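Local structure of putative esterase PA1618 (Pseudomonas aeruginosa, 4QD8) at residues A[87-93]-A[126-132]; A[37-41]-A[62-66]; A[112-118]-A[131-137]; A[2-6]-A[32-37]. The protein is a hotdog-fold thioesterase of the PaaI family that binds phenacyl-CoA and probably hydrolyses acyl-CoA thioesters, perhaps 1,4-dihydroxy-2-naphthoyl-CoA. One frame throughout, in Å; residues are numbered along the deposited sequence.

Contact 1: A[87-93]-A[126-132]; sequences VNANHLR and KPSCIAR
R93 and P127 meet just past the end of strand 80-91, at the start of strand 127-139. The arginine, extended from CG to NE, brings NH1 to within 2.8 Å of P127 O, in the carbonyl plane and on a lone pair, while the oxygen lies in the plane of the guanidinium. K126 CB sits over one face of that group, toward the rim, and the lysine chain, bent at chi3 (-73°), leaves its NZ 4.2 Å from R93 NE, a pairing of like charges. S128 O is gripped twice from the same face of its plane, by L92 N at 2.9 Å and R93 N at 3.2 Å. L92 CD1 packs on P127 CB at 3.7 Å. Backbone pairs N90–I130 and N88–R132 are hydrogen-bonded in both directions, with A89–A131 as a non-hydrogen-bonded pair between them. N88 ND2 lies over one face of the R132 guanidinium, the two planes 57° apart. S128 and C129 both face L120 in a classic beta bulge of the next strand pairing. C129 SG stands oblique to the H91 ring, 3.9 Å from ND1, and H91 NE2 bonds E64 of the second subunit. N88 ND2 stays with E86 of its own chain, but N88 OD1 is held by R132 NH2 of the third subunit, and vice versa, so this polar pair is buried between subunits while the sheet continues into the second.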
loop_
_atom_site.group_PDB
_atom_site.type_symbol
_atom_site.label_atom_id
_atom_site.label_comp_id
_atom_site.label_asym_id
_atom_site.label_seq_id
_atom_site.Cartn_x
_atom_site.Cartn_y
_atom_site.Cartn_z
ATOM N N VAL A 87 -3.938 5.301 -1.976
ATOM C CA VAL A 87 -4.682 4.201 -2.571
ATOM C C VAL A 87 -3.730 3.042 -2.785
ATOM O O VAL A 87 -2.547 3.239 -3.037
ATOM C CB VAL A 87 -5.370 4.615 -3.907
ATOM C CG1 VAL A 87 -4.345 4.939 -5.010
ATOM C CG2 VAL A 87 -6.359 3.534 -4.356
ATOM N N ASN A 88 -4.249 1.833 -2.671
ATOM C CA ASN A 88 -3.444 0.652 -2.955
ATOM C C ASN A 88 -4.350 -0.422 -3.526
ATOM O O ASN A 88 -5.558 -0.386 -3.331
ATOM C CB ASN A 88 -2.703 0.159 -1.708
ATOM C CG ASN A 88 -3.641 -0.176 -0.553
ATOM O OD1 ASN A 88 -4.375 -1.164 -0.592
ATOM N ND2 ASN A 88 -3.646 0.678 0.467
ATOM N N ALA A 89 -3.777 -1.356 -4.270
ATOM C CA ALA A 89 -4.583 -2.419 -4.862
ATOM C C ALA A 89 -3.736 -3.651 -5.117
ATOM O O ALA A 89 -2.565 -3.540 -5.477
ATOM C CB ALA A 89 -5.207 -1.938 -6.173
ATOM N N ASN A 90 -4.330 -4.817 -4.905
ATOM C CA ASN A 90 -3.760 -6.056 -5.459
ATOM C C ASN A 90 -4.510 -6.447 -6.721
ATOM O O ASN A 90 -5.734 -6.537 -6.718
ATOM C CB ASN A 90 -3.840 -7.200 -4.445
ATOM C CG ASN A 90 -2.631 -7.265 -3.543
ATOM O OD1 ASN A 90 -1.691 -8.044 -3.778
ATOM N ND2 ASN A 90 -2.634 -6.449 -2.506
ATOM N N HIS A 91 -3.763 -6.690 -7.799
ATOM C CA HIS A 91 -4.309 -7.214 -9.035
ATOM C C HIS A 91 -4.283 -8.745 -8.965
ATOM O O HIS A 91 -3.218 -9.363 -8.934
ATOM C CB HIS A 91 -3.498 -6.671 -10.230
ATOM C CG HIS A 91 -3.416 -5.176 -10.270
ATOM N ND1 HIS A 91 -4.539 -4.366 -10.305
ATOM C CD2 HIS A 91 -2.353 -4.339 -10.292
ATOM C CE1 HIS A 91 -4.163 -3.103 -10.341
ATOM N NE2 HIS A 91 -2.844 -3.052 -10.330
ATOM N N LEU A 92 -5.469 -9.336 -8.887
ATOM C CA LEU A 92 -5.643 -10.756 -8.599
ATOM C C LEU A 92 -5.767 -11.626 -9.850
ATOM O O LEU A 92 -5.154 -12.691 -9.939
ATOM C CB LEU A 92 -6.893 -10.964 -7.756
ATOM C CG LEU A 92 -6.977 -10.099 -6.499
ATOM C CD1 LEU A 92 -8.319 -10.311 -5.830
ATOM C CD2 LEU A 92 -5.819 -10.432 -5.547
ATOM N N ARG A 93 -6.600 -11.187 -10.788
ATOM C CA ARG A 93 -6.863 -11.928 -12.025
ATOM C C ARG A 93 -6.951 -10.964 -13.187
ATOM O O ARG A 93 -7.517 -9.877 -13.061
ATOM C CB ARG A 93 -8.191 -12.684 -11.929
ATOM C CG ARG A 93 -8.143 -13.924 -11.041
ATOM C CD ARG A 93 -9.463 -14.664 -11.053
ATOM N NE ARG A 93 -9.396 -15.913 -10.295
ATOM C CZ ARG A 93 -9.549 -15.987 -8.977
ATOM N NH1 ARG A 93 -9.772 -14.884 -8.273
ATOM N NH2 ARG A 93 -9.477 -17.164 -8.359
ATOM N N LYS A 126 -15.419 -14.000 -10.273
ATOM C CA LYS A 126 -14.195 -14.271 -9.525
ATOM C C LYS A 126 -13.480 -12.955 -9.206
ATOM O O LYS A 126 -13.418 -12.065 -10.057
ATOM C CB LYS A 126 -13.273 -15.171 -10.338
ATOM C CG LYS A 126 -13.938 -16.473 -10.771
ATOM C CD LYS A 126 -12.925 -17.569 -11.046
ATOM C CE LYS A 126 -12.154 -17.335 -12.331
ATOM N NZ LYS A 126 -11.454 -18.593 -12.750
ATOM N N PRO A 127 -12.958 -12.821 -7.975
ATOM C CA PRO A 127 -12.215 -11.608 -7.594
ATOM C C PRO A 127 -11.088 -11.293 -8.578
ATOM O O PRO A 127 -10.247 -12.167 -8.863
ATOM C CB PRO A 127 -11.624 -11.981 -6.234
ATOM C CG PRO A 127 -12.633 -12.931 -5.642
ATOM C CD PRO A 127 -13.142 -13.740 -6.836
ATOM N N SER A 128 -11.063 -10.056 -9.077
ATOM C CA SER A 128 -10.058 -9.643 -10.050
ATOM C C SER A 128 -9.105 -8.597 -9.480
ATOM O O SER A 128 -7.979 -8.459 -9.938
ATOM C CB SER A 128 -10.711 -9.100 -11.323
ATOM O OG SER A 128 -11.521 -7.959 -11.055
ATOM N N CYS A 129 -9.579 -7.837 -8.495
ATOM C CA CYS A 129 -8.743 -6.809 -7.876
ATOM C C CYS A 129 -9.348 -6.472 -6.515
ATOM O O CYS A 129 -10.568 -6.519 -6.341
ATOM C CB CYS A 129 -8.687 -5.565 -8.784
ATOM S SG CYS A 129 -7.791 -4.134 -8.139
ATOM N N ILE A 130 -8.492 -6.173 -5.540
ATOM C CA ILE A 130 -8.988 -5.638 -4.280
ATOM C C ILE A 130 -8.248 -4.341 -4.026
ATOM O O ILE A 130 -7.030 -4.282 -4.185
ATOM C CB ILE A 130 -8.836 -6.619 -3.087
ATOM C CG1 ILE A 130 -9.270 -5.933 -1.782
ATOM C CG2 ILE A 130 -7.389 -7.161 -2.964
ATOM C CD1 ILE A 130 -9.399 -6.910 -0.617
ATOM N N ALA A 131 -8.975 -3.290 -3.654
ATOM C CA ALA A 131 -8.346 -1.994 -3.439
ATOM C C ALA A 131 -8.697 -1.480 -2.060
ATOM O O ALA A 131 -9.743 -1.822 -1.515
ATOM C CB ALA A 131 -8.782 -0.988 -4.502
ATOM N N ARG A 132 -7.815 -0.665 -1.497
ATOM C CA ARG A 132 -8.181 0.087 -0.299
ATOM C C ARG A 132 -7.866 1.555 -0.517
ATOM O O ARG A 132 -6.793 1.930 -1.016
ATOM C CB ARG A 132 -7.514 -0.473 0.964
ATOM C CG ARG A 132 -8.159 0.075 2.256
ATOM C CD ARG A 132 -7.686 -0.659 3.513
ATOM N NE ARG A 132 -6.308 -0.328 3.829
ATOM C CZ ARG A 132 -5.263 -1.112 3.593
ATOM N NH1 ARG A 132 -5.434 -2.324 3.073
ATOM N NH2 ARG A 132 -4.048 -0.686 3.895
#

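Contact 2: A[37-41]-A[62-66]; sequences LTASM and LAESL
The flat groups available to L66 are peptide planes of the strand: its CD1 lies over one face of the peptide joining L37 to T38, 3.7 Å from L37 O, and its CD2 approaches the same oxygen. No aromatic ring takes part, and the rest of the interface is aliphatic. L66 CD1 also presses on L37 CG at 3.6 Å, the closest approach here, and the two leucines lie alongside, running opposite ways. One turn earlier in the helix, L62 divides its branches between neighbours on the strand. Its CD1 rests 4.0 Å from A39 CB, whereas CD2 reaches M41 CB at the same separation. Both helix leucines hold CG anti to the backbone N (chi1 178° for L62), which carries the branched ends toward the strand on either side of the small A39, whose CB touches both. Extended through chi1 and chi2, M41 sets SD near L62 CB, and the bend at chi3 (60°) brings CE there too. Residues 37, 39 and 41 point inward and T38 and S40 outward, S40 OG bonding E30 and R99. The axes of strand segment 37-41 and helix segment 62-66 come within 9.0 Å. This is the hotdog core, a sheet curled round the long helix 56-72: L66 also meets F29 and strand 99-106, L62 reaches L120, A63 rests on I118 of strand 113-121, and E64 turns to H91 of the second subunit.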
loop_
_atom_site.group_PDB
_atom_site.type_symbol
_atom_site.label_atom_id
_atom_site.label_comp_id
_atom_site.label_asym_id
_atom_site.label_seq_id
_atom_site.Cartn_x
_atom_site.Cartn_y
_atom_site.Cartn_z
ATOM N N LEU A 37 -21.944 0.779 -2.182
ATOM C CA LEU A 37 -22.205 1.472 -3.435
ATOM C C LEU A 37 -21.474 0.685 -4.518
ATOM O O LEU A 37 -20.363 0.213 -4.291
ATOM C CB LEU A 37 -21.696 2.912 -3.357
ATOM C CG LEU A 37 -21.922 3.806 -4.582
ATOM C CD1 LEU A 37 -23.404 3.937 -4.932
ATOM C CD2 LEU A 37 -21.274 5.180 -4.403
ATOM N N THR A 38 -22.111 0.516 -5.678
ATOM C CA THR A 38 -21.587 -0.369 -6.730
ATOM C C THR A 38 -21.496 0.375 -8.065
ATOM O O THR A 38 -22.418 1.106 -8.433
ATOM C CB THR A 38 -22.495 -1.618 -6.897
ATOM O OG1 THR A 38 -22.523 -2.373 -5.673
ATOM C CG2 THR A 38 -22.002 -2.513 -8.032
ATOM N N ALA A 39 -20.374 0.207 -8.778
ATOM C CA ALA A 39 -20.196 0.776 -10.117
ATOM C C ALA A 39 -19.467 -0.237 -10.979
ATOM O O ALA A 39 -18.712 -1.048 -10.464
ATOM C CB ALA A 39 -19.382 2.072 -10.058
ATOM N N SER A 40 -19.682 -0.175 -12.289
ATOM C CA SER A 40 -19.012 -1.077 -13.213
ATOM C C SER A 40 -18.378 -0.294 -14.350
ATOM O O SER A 40 -18.659 0.893 -14.530
ATOM C CB SER A 40 -19.989 -2.108 -13.768
ATOM O OG SER A 40 -20.908 -1.487 -14.650
ATOM N N MET A 41 -17.516 -0.958 -15.111
ATOM C CA MET A 41 -16.761 -0.307 -16.164
ATOM C C MET A 41 -16.514 -1.335 -17.249
ATOM O O MET A 41 -16.246 -2.488 -16.942
ATOM C CB MET A 41 -15.421 0.165 -15.603
ATOM C CG MET A 41 -14.577 1.029 -16.540
ATOM S SD MET A 41 -13.054 1.581 -15.738
ATOM C CE MET A 41 -12.300 0.004 -15.368
ATOM N N LEU A 62 -11.564 3.083 -11.486
ATOM C CA LEU A 62 -12.882 2.644 -11.049
ATOM C C LEU A 62 -12.991 2.680 -9.522
ATOM O O LEU A 62 -13.951 3.235 -8.969
ATOM C CB LEU A 62 -13.186 1.246 -11.576
ATOM C CG LEU A 62 -14.526 0.655 -11.143
ATOM C CD1 LEU A 62 -15.681 1.600 -11.494
ATOM C CD2 LEU A 62 -14.704 -0.717 -11.814
ATOM N N ALA A 63 -11.988 2.134 -8.844
ATOM C CA ALA A 63 -12.015 2.069 -7.382
ATOM C C ALA A 63 -12.045 3.461 -6.776
ATOM O O ALA A 63 -12.822 3.728 -5.842
ATOM C CB ALA A 63 -10.811 1.287 -6.862
ATOM N N GLU A 64 -11.212 4.352 -7.304
ATOM C CA GLU A 64 -11.113 5.703 -6.740
ATOM C C GLU A 64 -12.338 6.554 -7.088
ATOM O O GLU A 64 -12.772 7.368 -6.268
ATOM C CB GLU A 64 -9.789 6.393 -7.125
ATOM C CG GLU A 64 -9.562 7.673 -6.335
ATOM C CD GLU A 64 -8.094 8.009 -6.056
ATOM O OE1 GLU A 64 -7.197 7.118 -6.094
ATOM O OE2 GLU A 64 -7.868 9.193 -5.765
ATOM N N SER A 65 -12.919 6.352 -8.273
ATOM C CA SER A 65 -14.174 7.023 -8.625
ATOM C C SER A 65 -15.261 6.619 -7.649
ATOM O O SER A 65 -16.007 7.460 -7.152
ATOM C CB SER A 65 -14.648 6.633 -10.035
ATOM O OG SER A 65 -14.112 7.494 -11.017
ATOM N N LEU A 66 -15.345 5.320 -7.398
ATOM C CA LEU A 66 -16.386 4.749 -6.570
ATOM C C LEU A 66 -16.222 5.202 -5.130
ATOM O O LEU A 66 -17.158 5.706 -4.527
ATOM C CB LEU A 66 -16.346 3.218 -6.662
ATOM C CG LEU A 66 -17.379 2.475 -5.826
ATOM C CD1 LEU A 66 -18.782 2.992 -6.146
ATOM C CD2 LEU A 66 -17.286 0.990 -6.106
#

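Contact 3: A[112-118]-A[131-137]; sequences TTHVWDI and ARLTMAV
W116 and L133 form the middle rung of a beta hairpin, strands 113-121 and 127-139, within the antiparallel hotdog sheet. Each gives its N-H to the other's carbonyl, W116 N to L133 O at 2.8 Å and L133 N to W116 O at 3.0 Å. H114 with M135 and I118 with A131 repeat the exchange, so the backbone polar groups of these three pairs are satisfied within the ladder; V137 N then closes it on T112 O. A131 O takes a second donor, a water at 2.8 Å, which also lies doubtfully close to D117 OD1; that carboxylate forms a salt bridge with R119. Side-chain donors look beyond the hairpin. H114 ND1 and W116 NE1 both bond S71 OG of helix 56-72, so one hydroxyl ties two rings to the helix. T134 OG1 faces N90 of the third subunit. On that outer side V115 CG1, anti to the backbone N (chi1 -178°), lies 3.8 Å from R132 CG, at the edge of the arginine's guanidinium. Facing the helix, I118 CD1 packs on L133 CB at 4.0 Å, and M135 CG meets the edge of the W116 ring at CD1. At the far end V137 makes a CH-pi contact over one face of H114, its CG2 displaced toward the rim and 3.7 Å from NE2.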
loop_
_atom_site.group_PDB
_atom_site.type_symbol
_atom_site.label_atom_id
_atom_site.label_comp_id
_atom_site.label_asym_id
_atom_site.label_seq_id
_atom_site.Cartn_x
_atom_site.Cartn_y
_atom_site.Cartn_z
ATOM N N THR A 112 -11.461 13.211 9.765
ATOM C CA THR A 112 -10.520 13.810 8.813
ATOM C C THR A 112 -10.101 12.846 7.700
ATOM O O THR A 112 -9.563 13.276 6.683
ATOM C CB THR A 112 -9.259 14.341 9.503
ATOM O OG1 THR A 112 -8.587 13.272 10.168
ATOM C CG2 THR A 112 -9.615 15.412 10.525
ATOM N N THR A 113 -10.352 11.555 7.899
ATOM C CA THR A 113 -10.060 10.556 6.863
ATOM C C THR A 113 -11.173 9.536 6.754
ATOM O O THR A 113 -11.868 9.258 7.727
ATOM C CB THR A 113 -8.749 9.781 7.135
ATOM O OG1 THR A 113 -8.870 9.083 8.378
ATOM C CG2 THR A 113 -7.549 10.715 7.169
ATOM N N HIS A 114 -11.339 8.976 5.558
ATOM C CA HIS A 114 -12.264 7.872 5.344
ATOM C C HIS A 114 -11.449 6.751 4.750
ATOM O O HIS A 114 -10.538 7.005 3.963
ATOM C CB HIS A 114 -13.334 8.227 4.311
ATOM C CG HIS A 114 -14.339 9.229 4.773
ATOM N ND1 HIS A 114 -15.294 9.756 3.929
ATOM C CD2 HIS A 114 -14.544 9.807 5.984
ATOM C CE1 HIS A 114 -16.053 10.604 4.604
ATOM N NE2 HIS A 114 -15.614 10.662 5.846
ATOM N N VAL A 115 -11.784 5.521 5.108
ATOM C CA VAL A 115 -11.126 4.354 4.508
ATOM C C VAL A 115 -12.208 3.449 3.915
ATOM O O VAL A 115 -13.155 3.054 4.608
ATOM C CB VAL A 115 -10.272 3.594 5.544
ATOM C CG1 VAL A 115 -9.545 2.412 4.882
ATOM C CG2 VAL A 115 -9.246 4.518 6.197
ATOM N N TRP A 116 -12.062 3.125 2.627
ATOM C CA TRP A 116 -13.015 2.299 1.882
ATOM C C TRP A 116 -12.368 0.989 1.427
ATOM O O TRP A 116 -11.204 0.989 1.012
ATOM C CB TRP A 116 -13.501 3.054 0.633
ATOM C CG TRP A 116 -14.314 4.270 0.968
ATOM C CD1 TRP A 116 -13.881 5.563 1.000
ATOM C CD2 TRP A 116 -15.688 4.290 1.356
ATOM N NE1 TRP A 116 -14.918 6.394 1.383
ATOM C CE2 TRP A 116 -16.038 5.634 1.605
ATOM C CE3 TRP A 116 -16.662 3.299 1.528
ATOM C CZ2 TRP A 116 -17.330 6.018 2.015
ATOM C CZ3 TRP A 116 -17.955 3.684 1.927
ATOM C CH2 TRP A 116 -18.263 5.032 2.167
ATOM N N ASP A 117 -13.136 -0.093 1.509
ATOM C CA ASP A 117 -12.743 -1.416 1.025
ATOM C C ASP A 117 -13.426 -1.583 -0.329
ATOM O O ASP A 117 -14.653 -1.478 -0.418
ATOM C CB ASP A 117 -13.246 -2.465 2.019
ATOM C CG ASP A 117 -13.073 -3.887 1.522
ATOM O OD1 ASP A 117 -11.943 -4.285 1.189
ATOM O OD2 ASP A 117 -14.079 -4.617 1.500
ATOM N N ILE A 118 -12.664 -1.802 -1.402
ATOM C CA ILE A 118 -13.289 -1.886 -2.722
ATOM C C ILE A 118 -12.932 -3.211 -3.388
ATOM O O ILE A 118 -11.753 -3.528 -3.564
ATOM C CB ILE A 118 -12.915 -0.678 -3.601
ATOM C CG1 ILE A 118 -13.382 0.601 -2.900
ATOM C CG2 ILE A 118 -13.604 -0.768 -4.970
ATOM C CD1 ILE A 118 -12.529 1.796 -3.177
ATOM N N ALA A 131 -8.975 -3.290 -3.654
ATOM C CA ALA A 131 -8.346 -1.994 -3.439
ATOM C C ALA A 131 -8.697 -1.480 -2.060
ATOM O O ALA A 131 -9.743 -1.822 -1.515
ATOM C CB ALA A 131 -8.782 -0.988 -4.502
ATOM N N ARG A 132 -7.815 -0.665 -1.497
ATOM C CA ARG A 132 -8.181 0.087 -0.299
ATOM C C ARG A 132 -7.866 1.555 -0.517
ATOM O O ARG A 132 -6.793 1.930 -1.016
ATOM C CB ARG A 132 -7.514 -0.473 0.964
ATOM C CG ARG A 132 -8.159 0.075 2.256
ATOM C CD ARG A 132 -7.686 -0.659 3.513
ATOM N NE ARG A 132 -6.308 -0.328 3.829
ATOM C CZ ARG A 132 -5.263 -1.112 3.593
ATOM N NH1 ARG A 132 -5.434 -2.324 3.073
ATOM N NH2 ARG A 132 -4.048 -0.686 3.895
ATOM N N LEU A 133 -8.835 2.400 -0.190
ATOM C CA LEU A 133 -8.714 3.821 -0.485
ATOM C C LEU A 133 -8.844 4.645 0.788
ATOM O O LEU A 133 -9.777 4.440 1.565
ATOM C CB LEU A 133 -9.832 4.240 -1.443
ATOM C CG LEU A 133 -9.907 5.732 -1.805
ATOM C CD1 LEU A 133 -8.657 6.202 -2.535
ATOM C CD2 LEU A 133 -11.170 5.955 -2.674
ATOM N N THR A 134 -7.889 5.541 1.000
ATOM C CA THR A 134 -7.961 6.542 2.078
ATOM C C THR A 134 -8.256 7.919 1.486
ATOM O O THR A 134 -7.488 8.427 0.671
ATOM C CB THR A 134 -6.649 6.598 2.841
ATOM O OG1 THR A 134 -6.332 5.280 3.298
ATOM C CG2 THR A 134 -6.745 7.557 4.059
ATOM N N MET A 135 -9.378 8.513 1.903
ATOM C CA MET A 135 -9.776 9.850 1.465
ATOM C C MET A 135 -9.462 10.838 2.572
ATOM O O MET A 135 -9.578 10.506 3.745
ATOM C CB MET A 135 -11.289 9.887 1.209
ATOM C CG MET A 135 -11.765 8.948 0.108
ATOM S SD MET A 135 -11.144 9.428 -1.513
ATOM C CE MET A 135 -11.934 11.030 -1.732
ATOM N N ALA A 136 -9.054 12.046 2.198
ATOM C CA ALA A 136 -8.925 13.140 3.161
ATOM C C ALA A 136 -10.214 13.957 3.145
ATOM O O ALA A 136 -10.785 14.218 2.091
ATOM C CB ALA A 136 -7.755 14.016 2.819
ATOM N N VAL A 137 -10.660 14.360 4.326
ATOM C CA VAL A 137 -11.820 15.242 4.447
ATOM C C VAL A 137 -11.271 16.647 4.680
ATOM O O VAL A 137 -10.569 16.876 5.666
ATOM C CB VAL A 137 -12.721 14.815 5.611
ATOM C CG1 VAL A 137 -13.981 15.688 5.653
ATOM C CG2 VAL A 137 -13.100 13.358 5.467
HETATM O O HOH W 1 -9.793 -3.150 1.004
#

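Contact 4: A[2-6]-A[32-37]; sequences SLWRQ and FDDESL
W4 plugs its indole N-H into the turn of a beta hairpin: NE1 donates to the backbone oxygen of D33 at 2.8 Å, nearly along the C=O axis and almost in the ring plane. The hairpin joins strands 28-32 and 36-42 of the hotdog sheet, and the segment 2-6 is an irregular N-terminal strap laid against its tip. D33 organises that tip as an Asx turn. Its OD1 accepts E35 N at 3.0 Å and S36 OG at 2.7 Å from opposite faces of the carboxylate plane, while D33 N bonds S36 O at 3.0 Å. This probably keeps D33 O turned to the indole. A second bond comes from the strap's backbone, L3 N to D34 O at 3.1 Å, so that successive carbonyls of the turn each receive one donor from it. L3 also turns CD1 toward E35 O and lays its own CB over the centre of one face of the W4 ring. S36 O also lies at the ring's edge, 3.4 Å from CZ2. Beyond the hairpin W4 packs on A70 of helix 56-72, on W116 and on L73 and C74, which places the strap over one end of the helix and the sheet around it. The indole's farthest reach along the hairpin is apolar: CH2 stops 3.8 Å from L37 CB, on the strand that leaves the turn.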
loop_
_atom_site.group_PDB
_atom_site.type_symbol
_atom_site.label_atom_id
_atom_site.label_comp_id
_atom_site.label_asym_id
_atom_site.label_seq_id
_atom_site.Cartn_x
_atom_site.Cartn_y
_atom_site.Cartn_z
ATOM N N SER A 2 -28.158 4.243 5.276
ATOM C CA SER A 2 -27.706 4.167 6.664
ATOM C C SER A 2 -26.302 4.732 6.800
ATOM O O SER A 2 -26.039 5.584 7.647
ATOM C CB SER A 2 -27.746 2.730 7.175
ATOM O OG SER A 2 -29.062 2.359 7.562
ATOM N N LEU A 3 -25.405 4.249 5.944
ATOM C CA LEU A 3 -24.052 4.775 5.857
ATOM C C LEU A 3 -24.143 6.221 5.412
ATOM O O LEU A 3 -23.343 7.071 5.805
ATOM C CB LEU A 3 -23.306 4.001 4.765
ATOM C CG LEU A 3 -21.879 3.502 4.922
ATOM C CD1 LEU A 3 -21.413 2.927 3.591
ATOM C CD2 LEU A 3 -20.971 4.597 5.367
ATOM N N TRP A 4 -25.127 6.486 4.561
ATOM C CA TRP A 4 -25.125 7.694 3.750
ATOM C C TRP A 4 -25.689 8.909 4.456
ATOM O O TRP A 4 -26.620 8.786 5.261
ATOM C CB TRP A 4 -25.922 7.438 2.466
ATOM C CG TRP A 4 -25.555 6.147 1.821
ATOM C CD1 TRP A 4 -26.351 5.051 1.649
ATOM C CD2 TRP A 4 -24.280 5.810 1.277
ATOM N NE1 TRP A 4 -25.645 4.049 1.025
ATOM C CE2 TRP A 4 -24.368 4.493 0.788
ATOM C CE3 TRP A 4 -23.064 6.498 1.160
ATOM C CZ2 TRP A 4 -23.287 3.850 0.177
ATOM C CZ3 TRP A 4 -21.991 5.861 0.565
ATOM C CH2 TRP A 4 -22.112 4.550 0.072
ATOM N N ARG A 5 -25.127 10.076 4.149
ATOM C CA ARG A 5 -25.738 11.343 4.531
ATOM C C ARG A 5 -26.666 11.774 3.411
ATOM O O ARG A 5 -27.875 11.905 3.608
ATOM C CB ARG A 5 -24.686 12.419 4.762
ATOM C CG ARG A 5 -25.244 13.725 5.300
ATOM C CD ARG A 5 -24.117 14.664 5.585
ATOM N NE ARG A 5 -24.498 15.808 6.407
ATOM C CZ ARG A 5 -24.871 16.987 5.921
ATOM N NH1 ARG A 5 -24.950 17.178 4.608
ATOM N NH2 ARG A 5 -25.172 17.978 6.749
ATOM N N GLN A 6 -26.092 11.996 2.232
ATOM C CA GLN A 6 -26.904 12.164 1.036
ATOM C C GLN A 6 -27.322 10.810 0.474
ATOM O O GLN A 6 -26.476 9.958 0.184
ATOM C CB GLN A 6 -26.164 12.968 -0.029
ATOM C CG GLN A 6 -26.811 12.829 -1.395
ATOM C CD GLN A 6 -26.949 14.143 -2.131
ATOM O OE1 GLN A 6 -28.021 14.762 -2.123
ATOM N NE2 GLN A 6 -25.871 14.577 -2.786
ATOM N N PHE A 32 -26.893 0.569 -5.060
ATOM C CA PHE A 32 -26.482 0.891 -3.706
ATOM C C PHE A 32 -27.402 0.211 -2.704
ATOM O O PHE A 32 -28.505 -0.217 -3.047
ATOM C CB PHE A 32 -26.450 2.403 -3.483
ATOM C CG PHE A 32 -27.810 3.051 -3.432
ATOM C CD1 PHE A 32 -28.490 3.178 -2.226
ATOM C CD2 PHE A 32 -28.393 3.551 -4.591
ATOM C CE1 PHE A 32 -29.740 3.781 -2.175
ATOM C CE2 PHE A 32 -29.644 4.161 -4.552
ATOM C CZ PHE A 32 -30.318 4.273 -3.339
ATOM N N ASP A 33 -26.931 0.081 -1.471
ATOM C CA ASP A 33 -27.817 -0.277 -0.368
ATOM C C ASP A 33 -27.380 0.473 0.879
ATOM O O ASP A 33 -26.638 1.448 0.777
ATOM C CB ASP A 33 -27.920 -1.799 -0.156
ATOM C CG ASP A 33 -26.579 -2.466 0.117
ATOM O OD1 ASP A 33 -25.624 -1.788 0.542
ATOM O OD2 ASP A 33 -26.484 -3.695 -0.085
ATOM N N ASP A 34 -27.825 0.036 2.054
ATOM C CA ASP A 34 -27.524 0.774 3.279
ATOM C C ASP A 34 -26.050 0.772 3.655
ATOM O O ASP A 34 -25.628 1.561 4.499
ATOM C CB ASP A 34 -28.307 0.200 4.458
ATOM C CG ASP A 34 -29.770 0.554 4.408
ATOM O OD1 ASP A 34 -30.161 1.358 3.530
ATOM O OD2 ASP A 34 -30.518 0.037 5.266
ATOM N N GLU A 35 -25.273 -0.116 3.039
ATOM C CA GLU A 35 -23.887 -0.318 3.451
ATOM C C GLU A 35 -22.899 -0.269 2.302
ATOM O O GLU A 35 -21.708 -0.432 2.523
ATOM C CB GLU A 35 -23.709 -1.696 4.076
ATOM C CG GLU A 35 -24.600 -2.032 5.231
ATOM C CD GLU A 35 -24.476 -3.497 5.579
ATOM O OE1 GLU A 35 -23.869 -4.235 4.771
ATOM O OE2 GLU A 35 -24.979 -3.912 6.647
ATOM N N SER A 36 -23.377 -0.115 1.075
ATOM C CA SER A 36 -22.457 -0.244 -0.062
ATOM C C SER A 36 -22.897 0.540 -1.283
ATOM O O SER A 36 -24.063 0.919 -1.410
ATOM C CB SER A 36 -22.270 -1.719 -0.433
ATOM O OG SER A 36 -23.454 -2.255 -1.003
ATOM N N LEU A 37 -21.944 0.779 -2.182
ATOM C CA LEU A 37 -22.205 1.472 -3.435
ATOM C C LEU A 37 -21.474 0.685 -4.518
ATOM O O LEU A 37 -20.363 0.213 -4.291
ATOM C CB LEU A 37 -21.696 2.912 -3.357
ATOM C CG LEU A 37 -21.922 3.806 -4.582
ATOM C CD1 LEU A 37 -23.404 3.937 -4.932
ATOM C CD2 LEU A 37 -21.274 5.180 -4.403
#

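Overall arrangement
From the N terminus, contact 4 closes the first loop, bringing the opening strap back to the tip of the first hairpin. Contact 2 follows from the same strand, with L37 common to both, and closes a loop onto helix 56-72, tying sheet to helix. Contacts 1 and 3 come later and cross along the chain: segment 112-118 falls between 87-93 and 126-132, while 131-137 ends beyond both, with A131 and R132 shared. Together they place strand 127-139 between 80-91 and 113-121. Around the helix the contacts meet, since A63 packs on A131 and I118, and W116 touches L3 and W4; contacts 1 and 4 stay about 11 Å apart at their nearest atoms.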